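Local coordinates for hypothetical protein XCC3642 (Xanthomonas campestris pv. campestris, PDB 2E12) that is of unknown function but adopts a novel variant of the Sm-like fold, whose relatives typically bind RNA, at residues Val22-Val31 / Gly43-Ile51; Gly62-Asp70 / Gln79-Val87. All coordinates share one frame; numbering follows the deposited sequence.

Contact 1. Residues Val22-Val31 / Gly43-Ile51; sequences VKLLDGQERV and GTVAVRPTI
R48 reaches across to D26 and meets its carboxylate side-on: NE and NH2 both point at the one oxygen OD2, with R48 NH2 to D26 OD2 at 2.8 Å. The oxygen lies in the guanidinium plane, yet both nitrogens approach it from the same face of the carboxylate, whose plane is turned 52° from that of the guanidinium. With CG of R48 anti to its backbone N (chi1 179°), the chain runs straight out before bending at chi3 to bring the group round, and its CG rests on V22 CG1 at 4.0 Å. V22 is split between two neighbours: CG1 lies 3.4 Å from the P49 carbonyl O, while CG2 packs obliquely on CG1 and CD1 of I51. Next comes the type II turn D26-E29, wrapped around V45. V45 holds CG1 anti to its N (chi1 180°), which directs CG1 at L25 O and leaves CG2 beside E29 O and L25 CD2, the last 3.9 Å from V45 CG2. The backbone of the turn is tied down by Q28 N to V45 O, 2.7 Å, and by V45 N to E29 O. The Q28 chain folds back and places NE2 3.1 Å from A46 O, above that carbonyl's plane. R30 and T44 form a non-hydrogen-bonded antiparallel pair, V31 and G43 the hydrogen-bonded pair beside it. The contact thus joins the end of helix 12-23 and the loop into strand 30-35 to strand 44-55 of this variant Sm-like fold, in which, as in Sm proteins, an N-terminal helix precedes a bent antiparallel sheet. V22, L25 and P49 also pack on M83. The chemistry is divided: a salt bridge and amide hydrogen bonds serve exposed R48 and Q28, apolar branches pack at buried L25, V45 and P49, and L25 O is buried against P49 CD and V45 CG1 without a polar partner, probably at some energetic cost.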
# COMPACT_ATOMS: atom_id res chain seq x y z
N VAL A 22 -2.45 -7.95 -1.31
CA VAL A 22 -2.30 -9.12 -0.44
C VAL A 22 -3.26 -8.98 0.74
O VAL A 22 -3.95 -9.93 1.10
CB VAL A 22 -0.84 -9.25 0.07
CG1 VAL A 22 -0.70 -10.46 0.99
CG2 VAL A 22 0.11 -9.38 -1.13
N LYS A 23 -3.31 -7.79 1.32
CA LYS A 23 -4.19 -7.49 2.45
C LYS A 23 -5.65 -7.77 2.11
O LYS A 23 -6.45 -8.10 2.98
CB LYS A 23 -4.03 -6.02 2.84
CG LYS A 23 -2.74 -5.68 3.56
CD LYS A 23 -2.78 -6.12 5.01
CE LYS A 23 -4.05 -5.61 5.68
NZ LYS A 23 -4.29 -4.17 5.34
N LEU A 24 -5.99 -7.63 0.83
CA LEU A 24 -7.36 -7.87 0.39
C LEU A 24 -7.55 -9.27 -0.20
O LEU A 24 -8.65 -9.63 -0.60
CB LEU A 24 -7.75 -6.81 -0.64
CG LEU A 24 -7.61 -5.36 -0.18
CD1 LEU A 24 -7.98 -4.43 -1.33
CD2 LEU A 24 -8.49 -5.10 1.03
N LEU A 25 -6.48 -10.05 -0.26
CA LEU A 25 -6.57 -11.40 -0.82
C LEU A 25 -6.14 -12.46 0.19
O LEU A 25 -5.28 -13.30 -0.10
CB LEU A 25 -5.70 -11.52 -2.07
CG LEU A 25 -6.15 -10.79 -3.33
CD1 LEU A 25 -5.03 -10.76 -4.36
CD2 LEU A 25 -7.38 -11.47 -3.89
N ASP A 26 -6.74 -12.43 1.37
CA ASP A 26 -6.37 -13.40 2.39
C ASP A 26 -6.73 -14.83 1.97
O ASP A 26 -7.67 -15.07 1.21
CB ASP A 26 -7.05 -13.05 3.72
CG ASP A 26 -6.47 -13.84 4.88
OD1 ASP A 26 -7.11 -13.87 5.96
OD2 ASP A 26 -5.36 -14.42 4.73
N GLY A 27 -5.95 -15.79 2.46
CA GLY A 27 -6.19 -17.18 2.13
C GLY A 27 -7.64 -17.61 2.32
O GLY A 27 -8.25 -17.32 3.36
N GLN A 28 -8.18 -18.27 1.29
CA GLN A 28 -9.55 -18.81 1.27
C GLN A 28 -10.69 -17.80 1.18
O GLN A 28 -11.85 -18.18 1.25
CB GLN A 28 -9.78 -19.72 2.49
CG GLN A 28 -8.98 -21.02 2.47
CD GLN A 28 -9.29 -21.89 1.26
OE1 GLN A 28 -10.37 -22.46 1.15
NE2 GLN A 28 -8.33 -22.01 0.35
N GLU A 29 -10.38 -16.51 1.01
CA GLU A 29 -11.43 -15.50 0.92
C GLU A 29 -12.02 -15.48 -0.49
O GLU A 29 -11.30 -15.63 -1.48
CB GLU A 29 -10.85 -14.12 1.26
CG GLU A 29 -11.87 -13.01 1.48
CD GLU A 29 -12.51 -13.04 2.87
OE1 GLU A 29 -13.74 -13.29 2.94
OE2 GLU A 29 -11.81 -12.80 3.88
N ARG A 30 -13.33 -15.31 -0.57
CA ARG A 30 -14.01 -15.27 -1.86
C ARG A 30 -14.03 -13.83 -2.35
O ARG A 30 -14.49 -12.93 -1.64
CB ARG A 30 -15.43 -15.80 -1.72
CG ARG A 30 -15.50 -17.32 -1.59
CD ARG A 30 -16.90 -17.76 -1.19
NE ARG A 30 -17.90 -17.47 -2.22
CZ ARG A 30 -19.18 -17.27 -1.95
NH1 ARG A 30 -19.61 -17.33 -0.70
NH2 ARG A 30 -20.04 -17.01 -2.93
N VAL A 31 -13.52 -13.61 -3.55
CA VAL A 31 -13.46 -12.26 -4.09
C VAL A 31 -13.67 -12.23 -5.60
O VAL A 31 -13.68 -13.27 -6.26
CB VAL A 31 -12.10 -11.61 -3.80
CG1 VAL A 31 -11.83 -11.60 -2.30
CG2 VAL A 31 -11.00 -12.38 -4.51
N GLY A 43 -13.59 -16.13 -7.58
CA GLY A 43 -13.37 -17.44 -7.00
C GLY A 43 -12.79 -17.38 -5.62
O GLY A 43 -12.93 -16.37 -4.91
N THR A 44 -12.13 -18.46 -5.22
CA THR A 44 -11.53 -18.51 -3.90
C THR A 44 -10.01 -18.44 -3.96
O THR A 44 -9.36 -19.13 -4.75
CB THR A 44 -11.93 -19.80 -3.15
OG1 THR A 44 -13.34 -20.03 -3.29
CG2 THR A 44 -11.62 -19.67 -1.67
N VAL A 45 -9.45 -17.57 -3.12
CA VAL A 45 -8.00 -17.41 -3.00
C VAL A 45 -7.49 -18.74 -2.43
O VAL A 45 -7.75 -19.05 -1.28
CB VAL A 45 -7.63 -16.30 -2.00
CG1 VAL A 45 -6.10 -16.17 -1.89
CG2 VAL A 45 -8.26 -14.97 -2.42
N ALA A 46 -6.76 -19.52 -3.24
CA ALA A 46 -6.25 -20.81 -2.78
C ALA A 46 -5.34 -20.68 -1.56
O ALA A 46 -5.48 -21.43 -0.60
CB ALA A 46 -5.51 -21.51 -3.92
N VAL A 47 -4.41 -19.74 -1.60
CA VAL A 47 -3.48 -19.53 -0.50
C VAL A 47 -3.08 -18.06 -0.50
O VAL A 47 -2.95 -17.46 -1.56
CB VAL A 47 -2.25 -20.45 -0.67
CG1 VAL A 47 -1.45 -20.05 -1.91
CG2 VAL A 47 -1.37 -20.41 0.56
N ARG A 48 -2.91 -17.46 0.68
CA ARG A 48 -2.52 -16.05 0.74
C ARG A 48 -1.25 -15.89 -0.08
O ARG A 48 -0.26 -16.59 0.16
CB ARG A 48 -2.27 -15.59 2.19
CG ARG A 48 -1.83 -14.12 2.29
CD ARG A 48 -1.44 -13.72 3.71
NE ARG A 48 -2.58 -13.66 4.62
CZ ARG A 48 -2.51 -13.28 5.89
NH1 ARG A 48 -1.34 -12.94 6.42
NH2 ARG A 48 -3.60 -13.25 6.64
N PRO A 49 -1.26 -14.98 -1.06
CA PRO A 49 -0.07 -14.77 -1.90
C PRO A 49 1.01 -13.96 -1.18
O PRO A 49 0.75 -13.33 -0.15
CB PRO A 49 -0.63 -14.04 -3.11
CG PRO A 49 -1.73 -13.21 -2.51
CD PRO A 49 -2.40 -14.19 -1.57
N THR A 50 2.22 -13.99 -1.73
CA THR A 50 3.34 -13.27 -1.14
C THR A 50 4.08 -12.50 -2.22
O THR A 50 4.16 -12.95 -3.36
CB THR A 50 4.33 -14.25 -0.48
OG1 THR A 50 4.92 -15.07 -1.50
CG2 THR A 50 3.61 -15.14 0.53
N ILE A 51 4.60 -11.33 -1.86
CA ILE A 51 5.36 -10.53 -2.82
C ILE A 51 6.81 -10.97 -2.70
O ILE A 51 7.34 -11.07 -1.59
CB ILE A 51 5.24 -9.01 -2.51
CG1 ILE A 51 3.77 -8.59 -2.52
CG2 ILE A 51 6.03 -8.21 -3.53
CD1 ILE A 51 3.04 -8.87 -3.83

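Contact 2. Residues Gly62-Asp70 / Gln79-Val87; sequences GSNGQLRID and QWIWMDRIV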
# COMPACT_ATOMS: atom_id res chain seq x y z
N GLY A 62 13.33 -7.42 -9.47
CA GLY A 62 12.26 -6.56 -8.97
C GLY A 62 11.18 -7.34 -8.24
O GLY A 62 11.29 -8.55 -8.07
N SER A 63 10.12 -6.65 -7.82
CA SER A 63 9.04 -7.31 -7.09
C SER A 63 7.82 -7.66 -7.92
O SER A 63 7.54 -7.04 -8.94
CB SER A 63 8.61 -6.45 -5.90
OG SER A 63 9.66 -6.35 -4.96
N ASN A 64 7.10 -8.69 -7.47
CA ASN A 64 5.88 -9.16 -8.11
C ASN A 64 5.34 -10.32 -7.27
O ASN A 64 5.89 -10.63 -6.21
CB ASN A 64 6.17 -9.66 -9.52
CG ASN A 64 4.96 -9.54 -10.44
OD1 ASN A 64 3.82 -9.54 -9.98
ND2 ASN A 64 5.21 -9.47 -11.73
N GLY A 65 4.27 -10.95 -7.73
CA GLY A 65 3.69 -12.07 -7.00
C GLY A 65 2.77 -12.93 -7.84
O GLY A 65 2.27 -12.49 -8.88
N GLN A 66 2.53 -14.16 -7.40
CA GLN A 66 1.67 -15.08 -8.12
C GLN A 66 0.48 -15.46 -7.25
O GLN A 66 0.64 -15.81 -6.09
CB GLN A 66 2.46 -16.34 -8.52
CG GLN A 66 3.61 -16.03 -9.49
CD GLN A 66 4.43 -17.26 -9.85
OE1 GLN A 66 3.97 -18.13 -10.58
NE2 GLN A 66 5.65 -17.34 -9.32
N LEU A 67 -0.70 -15.38 -7.85
CA LEU A 67 -1.97 -15.68 -7.19
C LEU A 67 -2.66 -16.87 -7.86
O LEU A 67 -2.71 -16.96 -9.09
CB LEU A 67 -2.89 -14.46 -7.29
CG LEU A 67 -4.35 -14.54 -6.81
CD1 LEU A 67 -4.39 -14.70 -5.31
CD2 LEU A 67 -5.08 -13.28 -7.22
N ARG A 68 -3.16 -17.78 -7.03
CA ARG A 68 -3.87 -18.95 -7.50
C ARG A 68 -5.32 -18.83 -7.02
O ARG A 68 -5.57 -18.59 -5.83
CB ARG A 68 -3.26 -20.23 -6.92
CG ARG A 68 -3.96 -21.51 -7.36
CD ARG A 68 -3.43 -22.72 -6.58
NE ARG A 68 -4.51 -23.61 -6.16
CZ ARG A 68 -4.36 -24.63 -5.32
NH1 ARG A 68 -3.17 -24.92 -4.80
NH2 ARG A 68 -5.42 -25.35 -4.98
N ILE A 69 -6.26 -18.98 -7.94
CA ILE A 69 -7.68 -18.90 -7.62
C ILE A 69 -8.29 -20.23 -8.03
O ILE A 69 -8.01 -20.73 -9.11
CB ILE A 69 -8.38 -17.79 -8.45
CG1 ILE A 69 -7.64 -16.47 -8.28
CG2 ILE A 69 -9.84 -17.63 -8.02
CD1 ILE A 69 -7.54 -16.04 -6.84
N ASP A 70 -9.10 -20.81 -7.15
CA ASP A 70 -9.77 -22.06 -7.47
C ASP A 70 -11.25 -21.79 -7.38
O ASP A 70 -11.68 -20.74 -6.91
CB ASP A 70 -9.47 -23.17 -6.46
CG ASP A 70 -8.01 -23.29 -6.11
OD1 ASP A 70 -7.13 -22.96 -6.94
OD2 ASP A 70 -7.74 -23.75 -4.98
N GLN A 79 -6.60 -21.43 -11.59
CA GLN A 79 -5.95 -20.42 -12.41
C GLN A 79 -4.86 -19.67 -11.66
O GLN A 79 -5.05 -19.31 -10.50
CB GLN A 79 -6.99 -19.40 -12.91
CG GLN A 79 -8.42 -19.87 -12.74
CD GLN A 79 -9.20 -19.81 -14.04
OE1 GLN A 79 -10.29 -20.37 -14.16
NE2 GLN A 79 -8.64 -19.11 -15.03
N TRP A 80 -3.72 -19.44 -12.31
CA TRP A 80 -2.60 -18.70 -11.73
C TRP A 80 -2.44 -17.40 -12.50
O TRP A 80 -2.44 -17.41 -13.74
CB TRP A 80 -1.29 -19.49 -11.82
CG TRP A 80 -1.17 -20.60 -10.83
CD1 TRP A 80 -1.71 -21.86 -10.93
CD2 TRP A 80 -0.46 -20.57 -9.59
NE1 TRP A 80 -1.38 -22.60 -9.83
CE2 TRP A 80 -0.61 -21.84 -8.99
CE3 TRP A 80 0.28 -19.59 -8.92
CZ2 TRP A 80 -0.04 -22.15 -7.75
CZ3 TRP A 80 0.85 -19.90 -7.69
CH2 TRP A 80 0.68 -21.17 -7.12
N ILE A 81 -2.31 -16.30 -11.78
CA ILE A 81 -2.15 -14.99 -12.41
C ILE A 81 -1.05 -14.20 -11.73
O ILE A 81 -0.81 -14.36 -10.53
CB ILE A 81 -3.46 -14.17 -12.29
CG1 ILE A 81 -4.60 -14.90 -13.00
CG2 ILE A 81 -3.26 -12.78 -12.86
CD1 ILE A 81 -5.93 -14.16 -12.94
N TRP A 82 -0.35 -13.35 -12.48
CA TRP A 82 0.68 -12.52 -11.88
C TRP A 82 -0.09 -11.31 -11.35
O TRP A 82 -0.93 -10.74 -12.05
CB TRP A 82 1.74 -12.10 -12.91
CG TRP A 82 2.60 -13.25 -13.34
CD1 TRP A 82 2.39 -14.08 -14.40
CD2 TRP A 82 3.77 -13.74 -12.68
NE1 TRP A 82 3.36 -15.06 -14.44
CE2 TRP A 82 4.22 -14.87 -13.39
CE3 TRP A 82 4.49 -13.32 -11.55
CZ2 TRP A 82 5.36 -15.60 -13.01
CZ3 TRP A 82 5.62 -14.05 -11.16
CH2 TRP A 82 6.04 -15.18 -11.90
N MET A 83 0.20 -10.93 -10.11
CA MET A 83 -0.51 -9.84 -9.45
C MET A 83 -0.38 -8.41 -9.99
O MET A 83 -1.22 -7.57 -9.68
CB MET A 83 -0.19 -9.87 -7.95
CG MET A 83 -0.92 -10.99 -7.22
SD MET A 83 -0.21 -11.43 -5.61
CE MET A 83 -0.96 -10.20 -4.56
N ASP A 84 0.65 -8.13 -10.79
CA ASP A 84 0.78 -6.78 -11.35
C ASP A 84 -0.34 -6.47 -12.35
O ASP A 84 -0.47 -5.34 -12.82
CB ASP A 84 2.13 -6.61 -12.05
CG ASP A 84 2.39 -7.66 -13.12
OD1 ASP A 84 3.30 -7.44 -13.95
OD2 ASP A 84 1.70 -8.70 -13.12
N ARG A 85 -1.14 -7.47 -12.67
CA ARG A 85 -2.25 -7.31 -13.62
C ARG A 85 -3.55 -6.86 -12.94
O ARG A 85 -4.54 -6.57 -13.62
CB ARG A 85 -2.49 -8.63 -14.35
CG ARG A 85 -1.24 -9.28 -14.94
CD ARG A 85 -0.71 -8.55 -16.18
NE ARG A 85 -0.23 -7.20 -15.90
CZ ARG A 85 0.29 -6.38 -16.81
NH1 ARG A 85 0.41 -6.78 -18.07
NH2 ARG A 85 0.70 -5.17 -16.46
N ILE A 86 -3.56 -6.81 -11.62
CA ILE A 86 -4.76 -6.43 -10.87
C ILE A 86 -5.02 -4.94 -10.74
O ILE A 86 -4.11 -4.16 -10.48
CB ILE A 86 -4.73 -7.02 -9.44
CG1 ILE A 86 -4.85 -8.55 -9.54
CG2 ILE A 86 -5.85 -6.39 -8.59
CD1 ILE A 86 -4.69 -9.30 -8.24
N VAL A 87 -6.29 -4.57 -10.90
CA VAL A 87 -6.74 -3.18 -10.82
C VAL A 87 -7.70 -2.95 -9.65
O VAL A 87 -7.81 -1.83 -9.13
CB VAL A 87 -7.45 -2.78 -12.13
CG1 VAL A 87 -7.84 -1.32 -12.10
CG2 VAL A 87 -6.55 -3.07 -13.31
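W82 and W80 each receive an aliphatic chain from strand 62-70 over one ring face. Q66 lies alongside W82, pointing the same way, with CG 3.5 Å from the centroid of the six-membered ring and its amide only 18° from the ring plane. R68 CB stands over the centre of the W80 six-membered ring, 3.7 Å from its centroid, and CG and CD run on toward the NE1 and CZ2 rim, while Q66 CB touches the edge of the same ring. These CH-pi contacts line the face that Q66, R68, W80 and W82 share. On the other face L67 CB lies 4.0 Å from M83 CG; chi1 174° and chi2 68° bring L67 CD2 to 4.1 Å from I86 CD1. The antiparallel pairing beneath is regular: L67 exchanges both backbone bonds with I81, as I69 does with Q79, and M83 N gives one more to G65 O at 2.9 Å, where the 3-10 turn 83-85 starts.

A second shell fixes the polar ends. D70 takes R68 NE on the syn lone pair of OD1 and R68 NH2 on OD2, fixing the guanidinium, which is consistent with the chain lying along W80. Y54 accepts from Q66 NE2 and sets its ring edge-to-face with W82; Y9 bonds D84 OD1, and H7 O receives N64 ND2. Strands 61-70 and 79-82 form a beta hairpin of the Sm-like fold, with 61-70 central in its antiparallel sheet, between 44-55 and 79-82. I41 of strand 40-42 packs against I69, Q79 and I81, whereas W21 of helix 12-23 touches M83 and I86, the latter opening strand 86-91 of the second sheet.

From the N terminus, helix 12-23 runs into the turn of contact 1, which closes the loop made by strands 30-35 and 40-42 and returns the chain at the corner near G43. Strand 44-55 then leads to strand 61-70, where contact 2 opens; it closes the hairpin with 79-82 and delivers the chain to 86-91. The two contacts follow in series, neither enclosing the other, with centres about 10 Å apart. They meet along neighbouring strands, T44 N lying 2.9 Å from D70 O and A46 N 3.0 Å from R68 O. Strands 30-35 and 86-91, one from each contact, pair in the second sheet; the chain passes between the sheets at G43 and at the 3-10 turn 83-85.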